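PDB 2WNH: 3-phytase from Klebsiella pneumoniae, which probably removes phosphate from phytate (inositol hexakisphosphate) as a phytase of the histidine acid phosphatase family. Local coordinates for residues L336-Q341 against T386-R391; A233-I238 against Q343-L348. The protein carries 3 engineered substitutions. All blocks are in the same frame, centred on the assembly; numbering follows the deposited sequence.

Interaction 1 of 2, residues L336-Q341 against T386-R391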
ATOM      1  N   LEU B 336      17.909 -27.455  16.714  1.00 16.10           N
ATOM      2  CA  LEU B 336      18.664 -26.502  15.929  1.00 16.08           C
ATOM      3  C   LEU B 336      18.509 -26.849  14.449  1.00 17.24           C
ATOM      4  O   LEU B 336      18.489 -28.021  14.085  1.00 17.03           O
ATOM      5  CB  LEU B 336      20.134 -26.554  16.353  1.00 16.70           C
ATOM      6  CG  LEU B 336      21.062 -25.496  15.773  1.00 18.60           C
ATOM      7  CD1 LEU B 336      20.717 -24.126  16.344  1.00 18.23           C
ATOM      8  CD2 LEU B 336      22.527 -25.855  16.044  1.00 18.74           C
ATOM      9  N   ARG B 337      18.352 -25.818  13.618  1.00 15.82           N
ATOM     10  CA  ARG B 337      18.428 -25.940  12.164  1.00 15.08           C
ATOM     11  C   ARG B 337      19.613 -25.110  11.699  1.00 15.88           C
ATOM     12  O   ARG B 337      19.825 -23.988  12.180  1.00 16.77           O
ATOM     13  CB  ARG B 337      17.128 -25.422  11.539  1.00 14.75           C
ATOM     14  CG  ARG B 337      17.125 -25.447  10.038  1.00 16.37           C
ATOM     15  CD  ARG B 337      15.763 -25.104   9.512  1.00 15.43           C
ATOM     16  NE  ARG B 337      15.764 -25.127   8.061  1.00 17.10           N
ATOM     17  CZ  ARG B 337      15.299 -24.147   7.300  1.00 19.48           C
ATOM     18  NH1 ARG B 337      14.807 -23.039   7.853  1.00 18.00           N
ATOM     19  NH2 ARG B 337      15.335 -24.282   5.981  1.00 21.79           N
ATOM     20  N   VAL B 338      20.404 -25.657  10.769  1.00 14.39           N
ATOM     21  CA  VAL B 338      21.637 -25.004  10.338  1.00 15.19           C
ATOM     22  C   VAL B 338      21.656 -25.080   8.821  1.00 15.33           C
ATOM     23  O   VAL B 338      21.498 -26.159   8.246  1.00 15.15           O
ATOM     24  CB  VAL B 338      22.877 -25.759  10.902  1.00 15.87           C
ATOM     25  CG1 VAL B 338      24.149 -25.100  10.411  1.00 17.15           C
ATOM     26  CG2 VAL B 338      22.830 -25.777  12.408  1.00 17.85           C
ATOM     27  N   TYR B 339      21.812 -23.938   8.146  1.00 13.78           N
ATOM     28  CA  TYR B 339      21.825 -23.994   6.682  1.00 13.77           C
ATOM     29  C   TYR B 339      22.619 -22.872   6.054  1.00 14.05           C
ATOM     30  O   TYR B 339      22.944 -21.881   6.718  1.00 15.62           O
ATOM     31  CB  TYR B 339      20.396 -24.039   6.103  1.00 14.62           C
ATOM     32  CG  TYR B 339      19.504 -22.883   6.467  1.00 15.17           C
ATOM     33  CD1 TYR B 339      18.752 -22.912   7.632  1.00 17.12           C
ATOM     34  CD2 TYR B 339      19.392 -21.773   5.624  1.00 15.94           C
ATOM     35  CE1 TYR B 339      17.917 -21.862   7.964  1.00 17.03           C
ATOM     36  CE2 TYR B 339      18.536 -20.703   5.944  1.00 16.30           C
ATOM     37  CZ  TYR B 339      17.820 -20.762   7.125  1.00 16.66           C
ATOM     38  OH  TYR B 339      16.940 -19.760   7.498  1.00 16.90           O
ATOM     39  N   PHE B 340      22.949 -23.052   4.778  1.00 13.32           N
ATOM     40  CA  PHE B 340      23.599 -22.031   4.003  1.00 14.08           C
ATOM     41  C   PHE B 340      22.670 -21.695   2.847  1.00 14.46           C
ATOM     42  O   PHE B 340      22.065 -22.592   2.254  1.00 14.73           O
ATOM     43  CB  PHE B 340      24.946 -22.514   3.451  1.00 14.11           C
ATOM     44  CG  PHE B 340      25.655 -21.472   2.623  1.00 15.37           C
ATOM     45  CD1 PHE B 340      26.187 -20.324   3.218  1.00 16.45           C
ATOM     46  CD2 PHE B 340      25.757 -21.613   1.241  1.00 17.47           C
ATOM     47  CE1 PHE B 340      26.815 -19.333   2.462  1.00 14.61           C
ATOM     48  CE2 PHE B 340      26.403 -20.617   0.476  1.00 15.36           C
ATOM     49  CZ  PHE B 340      26.924 -19.486   1.088  1.00 14.27           C
ATOM     50  N   GLN B 341      22.525 -20.405   2.568  1.00 15.14           N
ATOM     51  CA  GLN B 341      21.633 -19.961   1.498  1.00 15.32           C
ATOM     52  C   GLN B 341      22.287 -18.915   0.611  1.00 14.99           C
ATOM     53  O   GLN B 341      23.070 -18.094   1.101  1.00 14.13           O
ATOM     54  CB  GLN B 341      20.317 -19.415   2.095  1.00 13.71           C
ATOM     55  CG  GLN B 341      20.485 -18.097   2.847  1.00 16.26           C
ATOM     56  CD  GLN B 341      19.198 -17.648   3.522  1.00 18.99           C
ATOM     57  OE1 GLN B 341      18.111 -17.827   2.980  1.00 18.65           O
ATOM     58  NE2 GLN B 341      19.319 -17.081   4.716  1.00 15.99           N
ATOM     59  N   THR B 386      27.127 -29.326  20.405  1.00 21.73           N
ATOM     60  CA  THR B 386      28.352 -30.069  20.711  1.00 22.43           C
ATOM     61  C   THR B 386      29.092 -30.484  19.450  1.00 20.77           C
ATOM     62  O   THR B 386      30.307 -30.305  19.354  1.00 22.69           O
ATOM     63  CB  THR B 386      28.046 -31.306  21.564  1.00 21.55           C
ATOM     64  OG1 THR B 386      27.493 -30.874  22.814  1.00 23.35           O
ATOM     65  CG2 THR B 386      29.337 -32.116  21.845  1.00 23.67           C
ATOM     66  N   ALA B 387      28.364 -31.045  18.492  1.00 21.59           N
ATOM     67  CA  ALA B 387      28.970 -31.468  17.238  1.00 20.96           C
ATOM     68  C   ALA B 387      29.553 -30.297  16.450  1.00 21.06           C
ATOM     69  O   ALA B 387      30.677 -30.376  15.930  1.00 20.26           O
ATOM     70  CB  ALA B 387      27.976 -32.264  16.385  1.00 20.26           C
ATOM     71  N   LEU B 388      28.807 -29.197  16.380  1.00 20.06           N
ATOM     72  CA  LEU B 388      29.262 -28.037  15.608  1.00 18.98           C
ATOM     73  C   LEU B 388      30.469 -27.339  16.233  1.00 18.67           C
ATOM     74  O   LEU B 388      31.242 -26.667  15.526  1.00 20.66           O
ATOM     75  CB  LEU B 388      28.119 -27.025  15.431  1.00 19.18           C
ATOM     76  CG  LEU B 388      27.009 -27.501  14.490  1.00 20.76           C
ATOM     77  CD1 LEU B 388      25.760 -26.617  14.695  1.00 20.82           C
ATOM     78  CD2 LEU B 388      27.407 -27.523  13.022  1.00 16.84           C
ATOM     79  N   GLY B 389      30.622 -27.488  17.545  1.00 18.27           N
ATOM     80  CA  GLY B 389      31.674 -26.803  18.282  1.00 18.06           C
ATOM     81  C   GLY B 389      32.955 -27.598  18.522  1.00 19.82           C
ATOM     82  O   GLY B 389      33.884 -27.067  19.123  1.00 20.50           O
ATOM     83  N   GLN B 390      33.010 -28.837  18.030  1.00 20.49           N
ATOM     84  CA  GLN B 390      34.128 -29.766  18.332  1.00 23.28           C
ATOM     85  C   GLN B 390      35.512 -29.242  17.975  1.00 23.69           C
ATOM     86  O   GLN B 390      36.492 -29.615  18.619  1.00 24.31           O
ATOM     87  CB  GLN B 390      34.001 -31.041  17.514  1.00 23.91           C
ATOM     88  CG  GLN B 390      32.891 -31.953  17.843  1.00 31.24           C
ATOM     89  CD  GLN B 390      32.832 -33.068  16.815  1.00 36.44           C
ATOM     90  OE1 GLN B 390      33.655 -33.989  16.848  1.00 40.30           O
ATOM     91  NE2 GLN B 390      31.881 -32.975  15.868  1.00 37.32           N
ATOM     92  N   ARG B 391      35.597 -28.461  16.894  1.00 22.66           N
ATOM     93  CA  ARG B 391      36.872 -28.037  16.338  1.00 21.61           C
ATOM     94  C   ARG B 391      37.272 -26.664  16.835  1.00 21.24           C
ATOM     95  O   ARG B 391      38.315 -26.165  16.442  1.00 21.30           O
ATOM     96  CB  ARG B 391      36.828 -28.015  14.799  1.00 21.17           C
ATOM     97  CG  ARG B 391      36.747 -29.382  14.137  1.00 22.47           C
ATOM     98  CD  ARG B 391      36.489 -29.262  12.631  1.00 25.37           C
ATOM     99  NE  ARG B 391      36.999 -30.431  11.923  1.00 29.80           N
ATOM    100  CZ  ARG B 391      37.146 -30.522  10.598  1.00 33.55           C
ATOM    101  NH1 ARG B 391      36.801 -29.518   9.794  1.00 29.94           N
ATOM    102  NH2 ARG B 391      37.637 -31.636  10.067  1.00 34.16           N
TER

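Interaction 2 of 2, residues A233-I238 against Q343-L348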
ATOM      1  N   ALA B 233      29.451 -15.050 -21.977  1.00 23.96           N
ATOM      2  CA  ALA B 233      28.100 -14.628 -22.325  1.00 24.96           C
ATOM      3  C   ALA B 233      26.978 -15.412 -21.640  1.00 25.61           C
ATOM      4  O   ALA B 233      25.807 -15.055 -21.762  1.00 24.87           O
ATOM      5  CB  ALA B 233      27.934 -14.668 -23.826  1.00 26.02           C
ATOM      6  N   GLN B 234      27.314 -16.496 -20.948  1.00 25.41           N
ATOM      7  CA  GLN B 234      26.318 -17.243 -20.186  1.00 26.24           C
ATOM      8  C   GLN B 234      26.828 -17.655 -18.811  1.00 24.33           C
ATOM      9  O   GLN B 234      28.036 -17.741 -18.597  1.00 23.44           O
ATOM     10  CB  GLN B 234      25.811 -18.463 -20.958  1.00 28.36           C
ATOM     11  CG  GLN B 234      26.891 -19.285 -21.634  1.00 33.65           C
ATOM     12  CD  GLN B 234      26.315 -20.385 -22.520  1.00 41.66           C
ATOM     13  OE1 GLN B 234      26.538 -20.401 -23.733  1.00 46.13           O
ATOM     14  NE2 GLN B 234      25.568 -21.311 -21.916  1.00 44.07           N
ATOM     15  N   ALA B 235      25.888 -17.902 -17.896  1.00 23.49           N
ATOM     16  CA  ALA B 235      26.201 -18.233 -16.502  1.00 22.27           C
ATOM     17  C   ALA B 235      27.063 -19.492 -16.379  1.00 23.18           C
ATOM     18  O   ALA B 235      27.926 -19.580 -15.506  1.00 22.42           O
ATOM     19  CB  ALA B 235      24.912 -18.381 -15.668  1.00 23.60           C
ATOM     20  N   SER B 236      26.827 -20.457 -17.259  1.00 23.02           N
ATOM     21  CA  SER B 236      27.566 -21.728 -17.235  1.00 23.13           C
ATOM     22  C   SER B 236      29.067 -21.501 -17.374  1.00 22.49           C
ATOM     23  O   SER B 236      29.870 -22.268 -16.847  1.00 23.45           O
ATOM     24  CB  SER B 236      27.064 -22.644 -18.349  1.00 23.52           C
ATOM     25  OG  SER B 236      27.350 -22.083 -19.616  1.00 26.25           O
ATOM     26  N   GLN B 237      29.454 -20.448 -18.086  1.00 21.64           N
ATOM     27  CA  GLN B 237      30.865 -20.129 -18.261  1.00 22.29           C
ATOM     28  C   GLN B 237      31.508 -19.606 -16.984  1.00 22.17           C
ATOM     29  O   GLN B 237      32.707 -19.785 -16.782  1.00 21.40           O
ATOM     30  CB  GLN B 237      31.054 -19.101 -19.361  1.00 22.47           C
ATOM     31  CG  GLN B 237      30.807 -19.643 -20.750  1.00 25.28           C
ATOM     32  CD  GLN B 237      30.865 -18.544 -21.772  1.00 24.75           C
ATOM     33  OE1 GLN B 237      29.950 -17.732 -21.872  1.00 25.77           O
ATOM     34  NE2 GLN B 237      31.956 -18.496 -22.533  1.00 30.87           N
ATOM     35  N   ILE B 238      30.727 -18.932 -16.136  1.00 20.97           N
ATOM     36  CA  ILE B 238      31.228 -18.548 -14.809  1.00 20.15           C
ATOM     37  C   ILE B 238      31.363 -19.798 -13.949  1.00 20.06           C
ATOM     38  O   ILE B 238      32.404 -20.011 -13.314  1.00 19.62           O
ATOM     39  CB  ILE B 238      30.303 -17.498 -14.123  1.00 20.02           C
ATOM     40  CG1 ILE B 238      30.296 -16.196 -14.929  1.00 19.80           C
ATOM     41  CG2 ILE B 238      30.724 -17.228 -12.661  1.00 21.16           C
ATOM     42  CD1 ILE B 238      31.615 -15.452 -14.933  1.00 20.33           C
ATOM     43  N   GLN B 343      21.548 -16.804  -3.643  1.00 13.71           N
ATOM     44  CA  GLN B 343      20.866 -16.779  -4.930  1.00 14.73           C
ATOM     45  C   GLN B 343      21.792 -17.299  -6.011  1.00 15.62           C
ATOM     46  O   GLN B 343      23.010 -17.114  -5.931  1.00 17.72           O
ATOM     47  CB  GLN B 343      20.442 -15.361  -5.279  1.00 14.85           C
ATOM     48  CG  GLN B 343      19.284 -14.865  -4.425  1.00 17.40           C
ATOM     49  CD  GLN B 343      18.564 -13.700  -5.093  1.00 17.89           C
ATOM     50  OE1 GLN B 343      17.508 -13.871  -5.750  1.00 20.37           O
ATOM     51  NE2 GLN B 343      19.120 -12.519  -4.941  1.00 13.56           N
ATOM     52  N   GLY B 344      21.199 -17.886  -7.037  1.00 16.50           N
ATOM     53  CA  GLY B 344      21.941 -18.310  -8.253  1.00 16.98           C
ATOM     54  C   GLY B 344      22.503 -17.150  -9.077  1.00 17.49           C
ATOM     55  O   GLY B 344      22.124 -15.987  -8.899  1.00 17.20           O
ATOM     56  N   LEU B 345      23.435 -17.475  -9.981  1.00 16.92           N
ATOM     57  CA  LEU B 345      24.136 -16.466 -10.767  1.00 17.49           C
ATOM     58  C   LEU B 345      23.194 -15.607 -11.618  1.00 17.40           C
ATOM     59  O   LEU B 345      23.336 -14.378 -11.659  1.00 16.31           O
ATOM     60  CB  LEU B 345      25.161 -17.148 -11.686  1.00 18.51           C
ATOM     61  CG  LEU B 345      26.406 -17.655 -10.971  1.00 17.89           C
ATOM     62  CD1 LEU B 345      27.067 -18.723 -11.847  1.00 18.54           C
ATOM     63  CD2 LEU B 345      27.367 -16.524 -10.664  1.00 19.69           C
ATOM     64  N   ASP B 346      22.262 -16.244 -12.313  1.00 17.64           N
ATOM     65  CA  ASP B 346      21.366 -15.453 -13.168  1.00 17.74           C
ATOM     66  C   ASP B 346      20.346 -14.661 -12.343  1.00 17.07           C
ATOM     67  O   ASP B 346      19.985 -13.549 -12.723  1.00 17.47           O
ATOM     68  CB  ASP B 346      20.705 -16.297 -14.271  1.00 18.73           C
ATOM     69  CG  ASP B 346      21.634 -16.516 -15.472  1.00 22.74           C
ATOM     70  OD1 ASP B 346      22.579 -15.699 -15.681  1.00 25.14           O
ATOM     71  OD2 ASP B 346      21.419 -17.510 -16.183  1.00 26.72           O
ATOM     72  N   ASP B 347      19.917 -15.214 -11.210  1.00 16.91           N
ATOM     73  CA  ASP B 347      18.980 -14.509 -10.312  1.00 17.66           C
ATOM     74  C   ASP B 347      19.606 -13.215  -9.773  1.00 16.73           C
ATOM     75  O   ASP B 347      18.924 -12.179  -9.683  1.00 16.49           O
ATOM     76  CB  ASP B 347      18.495 -15.438  -9.188  1.00 20.10           C
ATOM     77  CG  ASP B 347      17.345 -16.366  -9.650  1.00 24.19           C
ATOM     78  OD1 ASP B 347      16.873 -16.261 -10.812  1.00 27.24           O
ATOM     79  OD2 ASP B 347      16.900 -17.190  -8.847  1.00 30.13           O
ATOM     80  N   LEU B 348      20.901 -13.264  -9.444  1.00 13.62           N
ATOM     81  CA  LEU B 348      21.624 -12.067  -8.990  1.00 15.23           C
ATOM     82  C   LEU B 348      21.739 -11.074 -10.137  1.00 15.22           C
ATOM     83  O   LEU B 348      21.438  -9.903  -9.965  1.00 15.99           O
ATOM     84  CB  LEU B 348      23.023 -12.432  -8.481  1.00 14.38           C
ATOM     85  CG  LEU B 348      23.002 -13.142  -7.134  1.00 15.61           C
ATOM     86  CD1 LEU B 348      24.386 -13.766  -6.872  1.00 14.81           C
ATOM     87  CD2 LEU B 348      22.598 -12.223  -5.972  1.00 15.19           C
TER
HETATM   88  O   HOH W   1      23.137 -17.338 -18.473  1.00 22.86           O

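Interaction 1 of 2, residues L336-Q341 against T386-R391
In the alpha/beta domain of a histidine acid phosphatase, helices pack against the central mixed sheet, and here Leu-336 and Val-338 of strand 334-342 receive Leu-388 of helix 381-388. It is a compact example of helix-on-sheet packing, in which one leucine of a helix lies against two residues from the same face of a strand. Leu-388 meets the strand through one methyl, CD1. This CD1 approaches CD2 of Leu-336 at 3.6 Å, the two leucines meeting end on, and the same CD1 lies 3.8 Å from CG2 of Val-338. That second approach is of another kind, since the valine and leucine run past one another, pointing opposite ways. The valine rotamer selects the branch: CG1 stands opposite the backbone N (chi1 178°), which leaves CG2 as the methyl that meets the leucine. With the CA atoms of Val-338 and Leu-388 9.8 Å apart, side chains alone bridge the layers, and all three of them are buried. Met-301 of helix 291-301 touches both Val-338 and Leu-388, and Trp-365 also packs on Leu-388, so the small patch belongs to a wider apolar layer. The other face of the strand is polar: Arg-337 forms salt bridges with Glu-324 and Glu-364, and its guanidinium lies over the rim of the Tyr-339 ring, with CE1 of Tyr-339 3.3 Å above the guanidinium plane. The Gln-390 side chain reaches back to Ala-387. Its NE2 donates to O of Ala-387 at 2.9 Å, nearly in its own amide plane and on a lone pair of that carbonyl (N-H...O 157°).

Interaction 2 of 2, residues A233-I238 against Q343-L348
A helix-to-helix contact between two short helices, 235-239 and 345-349, the latter following soon after strand 334-342 of the central sheet, forms one of the joints of this histidine acid phosphatase. Ala-235 and Leu-345 bring the backbones close, their CA atoms 6.3 Å apart and their CB atoms 4.2 Å apart; the small alanine permits this approach. Deeper in, Leu-345 meets Ile-238 obliquely: CG2 of Ile-238 sits 4.0 Å from CD2 of Leu-345, and CD1 of the leucine touches the same methyl. That methyl is placed by the isoleucine's first torsion, which sets CG2 opposite the backbone N, with CG1 opposite the carbonyl carbon (chi1 -64°). Trp-218 of helix 204-219 packs on Ala-235, Ile-238 and Leu-345, closing a small apolar cluster.

The partly exposed margin is polar. Asp-346 lays its carboxylate beside the methyl of Ala-235, with both oxygens at about the same distance from CB, and OD1 also accepts a weak hydrogen bond from NE1 of Trp-218. The Asp-346 side chain lies about 9 Å from that of His-358, a magnesium-binding residue whose metal is absent from this chain. OE1 of Gln-237 reaches back to accept from N of Ala-233 and N of Gln-234, so two N-H groups grip one carbonyl oxygen. A water bridges the two segments, accepting from N of Ala-235 at 2.9 Å and donating to OD2 of Asp-346 at 2.9 Å.

How the interactions relate
Strand 334-342 and helix 345-349 are consecutive in the chain, so one short run of sequence serves both contacts, although their centres lie 29 Å apart and the segments of one do not otherwise touch those of the other. Interaction 1 is buried and wholly apolar across its interface, joining the sheet to a helix near the end of the modelled chain. Interaction 2 is only partly buried and pairs two short helices, its apolar inner side giving way to a carboxylate and a bridging water. The comparison illustrates how chemistry follows position: methyl groups make the whole contact between segments 336-341 and 386-391, whereas at the partly exposed margin solvent becomes part of the joint.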